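Local coordinates for protein CRISPR-associated endonuclease Cas9 (PDB 5X2H) that uses a guide RNA to recognise invading DNA and, as a magnesium-dependent endonuclease, cleaves both of its strands in bacterial CRISPR immunity, at residues A362-I365 against T366-D370; I402-K405 against A406-L409. All coordinates share one frame; numbering follows the deposited sequence.

Interaction 1. Residues A362-I365 against T366-D370. With nucleotides of chain C.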
ATOM      1  N   ALA A 362     -22.440  -8.857  19.178  1.00 73.36           N
ATOM      2  CA  ALA A 362     -21.902  -9.359  17.918  1.00 70.08           C
ATOM      3  C   ALA A 362     -20.938  -8.359  17.294  1.00 65.82           C
ATOM      4  O   ALA A 362     -19.935  -8.748  16.684  1.00 63.00           O
ATOM      5  CB  ALA A 362     -23.041  -9.685  16.953  1.00 69.18           C
ATOM      6  N   LYS A 363     -21.227  -7.064  17.438  1.00 64.11           N
ATOM      7  CA  LYS A 363     -20.298  -6.036  16.981  1.00 61.22           C
ATOM      8  C   LYS A 363     -18.963  -6.142  17.708  1.00 60.51           C
ATOM      9  O   LYS A 363     -17.898  -6.051  17.085  1.00 55.16           O
ATOM     10  CB  LYS A 363     -20.916  -4.654  17.189  1.00 61.17           C
ATOM     11  CG  LYS A 363     -20.026  -3.490  16.792  1.00 59.25           C
ATOM     12  CD  LYS A 363     -20.273  -2.302  17.709  1.00 59.90           C
ATOM     13  CE  LYS A 363     -20.309  -0.995  16.939  1.00 59.03           C
ATOM     14  NZ  LYS A 363     -19.041  -0.739  16.209  1.00 59.62           N
ATOM     15  N   ASP A 364     -19.001  -6.336  19.029  1.00 64.32           N
ATOM     16  CA  ASP A 364     -17.766  -6.458  19.798  1.00 67.15           C
ATOM     17  C   ASP A 364     -16.986  -7.704  19.399  1.00 62.28           C
ATOM     18  O   ASP A 364     -15.756  -7.661  19.295  1.00 64.85           O
ATOM     19  CB  ASP A 364     -18.077  -6.475  21.295  1.00 75.63           C
ATOM     20  CG  ASP A 364     -18.573  -5.136  21.801  1.00 81.73           C
ATOM     21  OD1 ASP A 364     -18.172  -4.099  21.232  1.00 82.14           O
ATOM     22  OD2 ASP A 364     -19.363  -5.120  22.769  1.00 86.50           O
ATOM     23  N   ILE A 365     -17.680  -8.821  19.178  1.00 61.92           N
ATOM     24  CA  ILE A 365     -16.997 -10.035  18.741  1.00 63.31           C
ATOM     25  C   ILE A 365     -16.401  -9.839  17.352  1.00 60.39           C
ATOM     26  O   ILE A 365     -15.307 -10.332  17.054  1.00 61.42           O
ATOM     27  CB  ILE A 365     -17.961 -11.235  18.783  1.00 65.88           C
ATOM     28  CG1 ILE A 365     -18.527 -11.419  20.193  1.00 71.60           C
ATOM     29  CG2 ILE A 365     -17.253 -12.505  18.329  1.00 64.01           C
ATOM     30  CD1 ILE A 365     -19.488 -12.588  20.323  1.00 73.78           C
ATOM     31  N   THR A 366     -17.101  -9.101  16.488  1.00 58.98           N
ATOM     32  CA  THR A 366     -16.609  -8.873  15.133  1.00 54.02           C
ATOM     33  C   THR A 366     -15.362  -7.999  15.134  1.00 50.88           C
ATOM     34  O   THR A 366     -14.435  -8.233  14.350  1.00 55.01           O
ATOM     35  CB  THR A 366     -17.708  -8.234  14.278  1.00 54.02           C
ATOM     36  OG1 THR A 366     -18.844  -9.106  14.219  1.00 56.28           O
ATOM     37  CG2 THR A 366     -17.208  -7.964  12.859  1.00 50.35           C
ATOM     38  N   LEU A 367     -15.308  -7.000  16.013  1.00 49.50           N
ATOM     39  CA  LEU A 367     -14.247  -6.000  15.985  1.00 52.95           C
ATOM     40  C   LEU A 367     -13.095  -6.300  16.936  1.00 57.07           C
ATOM     41  O   LEU A 367     -11.932  -6.142  16.553  1.00 57.53           O
ATOM     42  CB  LEU A 367     -14.820  -4.616  16.308  1.00 51.14           C
ATOM     43  CG  LEU A 367     -15.831  -4.059  15.302  1.00 50.61           C
ATOM     44  CD1 LEU A 367     -16.390  -2.731  15.782  1.00 50.11           C
ATOM     45  CD2 LEU A 367     -15.193  -3.912  13.925  1.00 46.30           C
ATOM     46  N   ILE A 368     -13.379  -6.729  18.165  1.00 58.27           N
ATOM     47  CA  ILE A 368     -12.342  -6.888  19.189  1.00 58.89           C
ATOM     48  C   ILE A 368     -11.770  -8.296  19.038  1.00 58.28           C
ATOM     49  O   ILE A 368     -12.261  -9.263  19.623  1.00 61.45           O
ATOM     50  CB  ILE A 368     -12.878  -6.625  20.592  1.00 61.37           C
ATOM     51  CG1 ILE A 368     -13.587  -5.269  20.640  1.00 62.37           C
ATOM     52  CG2 ILE A 368     -11.743  -6.673  21.607  1.00 60.58           C
ATOM     53  CD1 ILE A 368     -14.262  -4.982  21.965  1.00 66.99           C
ATOM     54  N   LYS A 369     -10.699  -8.404  18.251  1.00 53.68           N
ATOM     55  CA  LYS A 369     -10.029  -9.683  18.055  1.00 56.60           C
ATOM     56  C   LYS A 369      -9.149 -10.075  19.235  1.00 58.24           C
ATOM     57  O   LYS A 369      -8.801 -11.253  19.367  1.00 59.90           O
ATOM     58  CB  LYS A 369      -9.188  -9.646  16.777  1.00 55.34           C
ATOM     59  CG  LYS A 369      -9.977  -9.291  15.527  1.00 55.93           C
ATOM     60  CD  LYS A 369     -11.033 -10.343  15.214  1.00 58.70           C
ATOM     61  CE  LYS A 369     -11.758 -10.027  13.915  1.00 58.51           C
ATOM     62  NZ  LYS A 369     -12.699 -11.109  13.516  1.00 59.08           N
ATOM     63  N   ASP A 370      -8.774  -9.118  20.082  1.00 59.34           N
ATOM     64  CA  ASP A 370      -8.029  -9.409  21.302  1.00 63.06           C
ATOM     65  C   ASP A 370      -8.998  -9.995  22.324  1.00 65.81           C
ATOM     66  O   ASP A 370      -9.902  -9.299  22.798  1.00 66.27           O
ATOM     67  CB  ASP A 370      -7.356  -8.143  21.828  1.00 64.04           C
ATOM     68  CG  ASP A 370      -6.326  -8.427  22.907  1.00 66.83           C
ATOM     69  OD1 ASP A 370      -6.603  -9.245  23.811  1.00 69.20           O
ATOM     70  OD2 ASP A 370      -5.233  -7.828  22.850  1.00 66.66           O
TER
ATOM     71  P    DG C  16     -10.799 -12.870  10.764  1.00 45.72           P
ATOM     72  OP1  DG C  16     -11.696 -13.331  11.848  1.00 54.52           O
ATOM     73  OP2  DG C  16     -11.083 -13.262   9.365  1.00 45.61           O
ATOM     74  O5'  DG C  16     -10.723 -11.278  10.816  1.00 41.93           O
ATOM     75  C5'  DG C  16     -11.302 -10.516   9.775  1.00 40.24           C
ATOM     76  C4'  DG C  16     -10.866  -9.069   9.861  1.00 41.93           C
ATOM     77  O4'  DG C  16      -9.445  -8.975   9.596  1.00 43.15           O
ATOM     78  C3'  DG C  16     -11.513  -8.158   8.839  1.00 41.89           C
ATOM     79  O3'  DG C  16     -12.751  -7.685   9.342  1.00 43.01           O
ATOM     80  C2'  DG C  16     -10.492  -7.034   8.716  1.00 38.94           C
ATOM     81  C1'  DG C  16      -9.168  -7.780   8.886  1.00 39.52           C
ATOM     82  N9   DG C  16      -8.513  -8.128   7.625  1.00 44.02           N
ATOM     83  C8   DG C  16      -8.275  -9.391   7.139  1.00 45.90           C
ATOM     84  N7   DG C  16      -7.659  -9.400   5.988  1.00 46.52           N
ATOM     85  C5   DG C  16      -7.473  -8.055   5.691  1.00 44.06           C
ATOM     86  C6   DG C  16      -6.858  -7.447   4.568  1.00 43.05           C
ATOM     87  O6   DG C  16      -6.348  -7.997   3.582  1.00 43.38           O
ATOM     88  N1   DG C  16      -6.875  -6.056   4.658  1.00 41.39           N
ATOM     89  C2   DG C  16      -7.423  -5.344   5.701  1.00 43.03           C
ATOM     90  N2   DG C  16      -7.349  -4.006   5.610  1.00 34.97           N
ATOM     91  N3   DG C  16      -8.002  -5.904   6.762  1.00 38.54           N
ATOM     92  C4   DG C  16      -7.991  -7.258   6.688  1.00 41.27           C
TER
HETATM   93  O   HOH W   1     -14.184 -12.323  15.572  1.00 47.70           O
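Thr-366 folds back on Ala-362 one turn earlier and grips the same carbonyl oxygen twice. Its backbone N donates to Ala-362 O over 2.9 Å, while its hydroxyl OG1 donates to Ala-362 O over 2.7 Å, and the two arrive from opposite faces of the carbonyl plane. The hydroxyl gets there because OG1 lies beside the residue's own backbone N (chi1 -60°), a common way for a helical threonine to satisfy its hydroxyl, by bonding to the carbonyl of the preceding turn. Lys-363 and Leu-367 form the next i to i+4 pair: their side chains cross at a slant, and the ammonium NZ of Lys-363 curls to within 3.3 Å of the methyl CD1 of Leu-367. The last helical bond runs from Ile-368 N to Asp-364 O at 2.8 Å; Ile-368 is also the first residue to leave helical geometry, so the helix ends on this bond. The side chains of this pair lie side by side, pointing the same way, with Asp-364 OD1 4.1 Å from Ile-368 CD1. Lys-369 then turns its ammonium back toward the helix end, where a water bridges NZ to Ile-365 O. NZ also donates to OP1 of DG16 of chain C at 3.0 Å and to Phe-396 O. Thr-366 packs on Pro-262, Phe-396 and His-399 in neighbouring loops, whereas Asp-364 and Ile-368 touch helix 371-379, which begins directly after Asp-370, its N-cap.

Interaction 2. Residues I402-K405 against A406-L409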
ATOM      1  N   ILE A 402     -25.798  -1.766   5.266  1.00 47.11           N
ATOM      2  CA  ILE A 402     -26.655  -0.842   5.995  1.00 51.20           C
ATOM      3  C   ILE A 402     -26.419  -1.014   7.490  1.00 53.00           C
ATOM      4  O   ILE A 402     -25.929  -2.045   7.954  1.00 56.33           O
ATOM      5  CB  ILE A 402     -28.147  -1.037   5.652  1.00 51.61           C
ATOM      6  CG1 ILE A 402     -28.572  -2.482   5.910  1.00 49.97           C
ATOM      7  CG2 ILE A 402     -28.413  -0.647   4.201  1.00 50.80           C
ATOM      8  CD1 ILE A 402     -29.978  -2.791   5.445  1.00 51.35           C
ATOM      9  N   SER A 403     -26.785   0.018   8.245  1.00 53.51           N
ATOM     10  CA  SER A 403     -26.498   0.098   9.669  1.00 54.57           C
ATOM     11  C   SER A 403     -27.570  -0.602  10.500  1.00 56.81           C
ATOM     12  O   SER A 403     -28.607  -1.039   9.997  1.00 57.05           O
ATOM     13  CB  SER A 403     -26.385   1.557  10.107  1.00 54.83           C
ATOM     14  OG  SER A 403     -27.609   2.245   9.906  1.00 56.57           O
ATOM     15  N   PHE A 404     -27.299  -0.699  11.808  1.00 58.27           N
ATOM     16  CA  PHE A 404     -28.313  -1.152  12.755  1.00 63.02           C
ATOM     17  C   PHE A 404     -29.507  -0.209  12.787  1.00 64.50           C
ATOM     18  O   PHE A 404     -30.646  -0.653  12.972  1.00 62.91           O
ATOM     19  CB  PHE A 404     -27.713  -1.270  14.157  1.00 65.76           C
ATOM     20  CG  PHE A 404     -26.989  -2.560  14.408  1.00 69.97           C
ATOM     21  CD1 PHE A 404     -27.344  -3.714  13.732  1.00 70.65           C
ATOM     22  CD2 PHE A 404     -25.957  -2.619  15.331  1.00 72.93           C
ATOM     23  CE1 PHE A 404     -26.682  -4.902  13.969  1.00 72.83           C
ATOM     24  CE2 PHE A 404     -25.290  -3.803  15.571  1.00 74.06           C
ATOM     25  CZ  PHE A 404     -25.651  -4.946  14.889  1.00 74.92           C
ATOM     26  N   LYS A 405     -29.265   1.094  12.618  1.00 68.23           N
ATOM     27  CA  LYS A 405     -30.357   2.060  12.643  1.00 68.53           C
ATOM     28  C   LYS A 405     -31.341   1.805  11.508  1.00 66.98           C
ATOM     29  O   LYS A 405     -32.559   1.881  11.703  1.00 67.37           O
ATOM     30  CB  LYS A 405     -29.797   3.481  12.565  1.00 68.36           C
ATOM     31  CG  LYS A 405     -30.830   4.569  12.784  1.00 70.21           C
ATOM     32  CD  LYS A 405     -30.213   5.950  12.637  1.00 70.47           C
ATOM     33  CE  LYS A 405     -31.207   7.032  13.022  1.00 73.64           C
ATOM     34  NZ  LYS A 405     -30.662   8.398  12.802  1.00 74.78           N
ATOM     35  N   ALA A 406     -30.830   1.490  10.315  1.00 59.35           N
ATOM     36  CA  ALA A 406     -31.712   1.175   9.198  1.00 56.05           C
ATOM     37  C   ALA A 406     -32.362  -0.191   9.367  1.00 56.36           C
ATOM     38  O   ALA A 406     -33.507  -0.387   8.945  1.00 61.72           O
ATOM     39  CB  ALA A 406     -30.939   1.238   7.882  1.00 52.15           C
ATOM     40  N   LEU A 407     -31.652  -1.142   9.978  1.00 52.59           N
ATOM     41  CA  LEU A 407     -32.221  -2.468  10.197  1.00 54.85           C
ATOM     42  C   LEU A 407     -33.377  -2.417  11.187  1.00 57.87           C
ATOM     43  O   LEU A 407     -34.368  -3.137  11.026  1.00 58.74           O
ATOM     44  CB  LEU A 407     -31.138  -3.430  10.684  1.00 55.57           C
ATOM     45  CG  LEU A 407     -30.081  -3.848   9.662  1.00 59.16           C
ATOM     46  CD1 LEU A 407     -29.019  -4.717  10.311  1.00 61.07           C
ATOM     47  CD2 LEU A 407     -30.728  -4.572   8.497  1.00 61.19           C
ATOM     48  N   LYS A 408     -33.271  -1.570  12.215  1.00 59.99           N
ATOM     49  CA  LYS A 408     -34.348  -1.438  13.191  1.00 63.12           C
ATOM     50  C   LYS A 408     -35.641  -0.934  12.564  1.00 66.12           C
ATOM     51  O   LYS A 408     -36.717  -1.154  13.128  1.00 69.74           O
ATOM     52  CB  LYS A 408     -33.922  -0.494  14.317  1.00 62.25           C
ATOM     53  CG  LYS A 408     -33.011  -1.122  15.354  1.00 65.43           C
ATOM     54  CD  LYS A 408     -32.405  -0.058  16.255  1.00 69.18           C
ATOM     55  CE  LYS A 408     -32.149  -0.600  17.651  1.00 73.80           C
ATOM     56  NZ  LYS A 408     -33.426  -0.889  18.361  1.00 76.29           N
ATOM     57  N   LEU A 409     -35.562  -0.268  11.413  1.00 66.57           N
ATOM     58  CA  LEU A 409     -36.728   0.278  10.731  1.00 65.07           C
ATOM     59  C   LEU A 409     -37.262  -0.641   9.642  1.00 64.25           C
ATOM     60  O   LEU A 409     -38.474  -0.854   9.557  1.00 65.33           O
ATOM     61  CB  LEU A 409     -36.384   1.642  10.122  1.00 62.43           C
ATOM     62  CG  LEU A 409     -35.922   2.728  11.096  1.00 62.64           C
ATOM     63  CD1 LEU A 409     -35.344   3.914  10.338  1.00 60.63           C
ATOM     64  CD2 LEU A 409     -37.075   3.166  11.988  1.00 62.78           C
TER
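A helix N-terminus with a serine N-cap is formed here, as Ser-403 precedes the first turn of helix 404-415 and Ala-406 N points back at its hydroxyl. The capping bond from Ala-406 N to Ser-403 OG is weak, 3.3 Å long, although nearly straight at the hydrogen (160°). With OG held between its own backbone N and carbonyl carbon (chi1 62°), the oxygen faces the first turn and offers an acceptor to an amide of that turn, whose i-4 residue, Ile-402, precedes the helix. Regular i to i+4 bonding starts at once: Leu-407 N donates to Ser-403 O at 3.0 Å, and Lys-408 N to Phe-404 O at 2.9 Å. An apolar cluster accompanies this start. Leu-407 divides its two methyls between Phe-404 in the first turn and Ile-402 just ahead of the helix, CD1 coming to the edge of the Phe-404 ring, near the ring plane and 3.9 Å from CD1 of the phenylalanine, while CD2 meets Ile-402. Leu-407 and Ile-402 both touch Phe-271 of helix 266-288, and the Phe-404 side chain touches Ala-261 and Ser-265 in the loop leading into that helix. Ile-402 also packs on a sugar of the bound RNA. Its side chain and that of Leu-407 cross at about a right angle, with Ile-402 CD1 3.6 Å from Leu-407 CD2.

How the interactions relate
From the N terminus, interaction 1 comes first and closes the C-terminal end of helix 355-367 before the chain turns into helix 371-379. Helix 385-391 follows, and then interaction 2 opens the N-terminal end of helix 404-415. The two are in series: neither nests in the other nor crosses it, and each is local, closing no long loop. The centres of interaction 1 and interaction 2 are about 19 Å apart, and the nearest atoms of interaction 1 and interaction 2 are about 5 Å apart, without touching. The loop before helix 266-288 touches both, Pro-262 meeting Thr-366 and Ala-261 meeting Phe-404. One helix end approaches bound DNA, the other bound RNA.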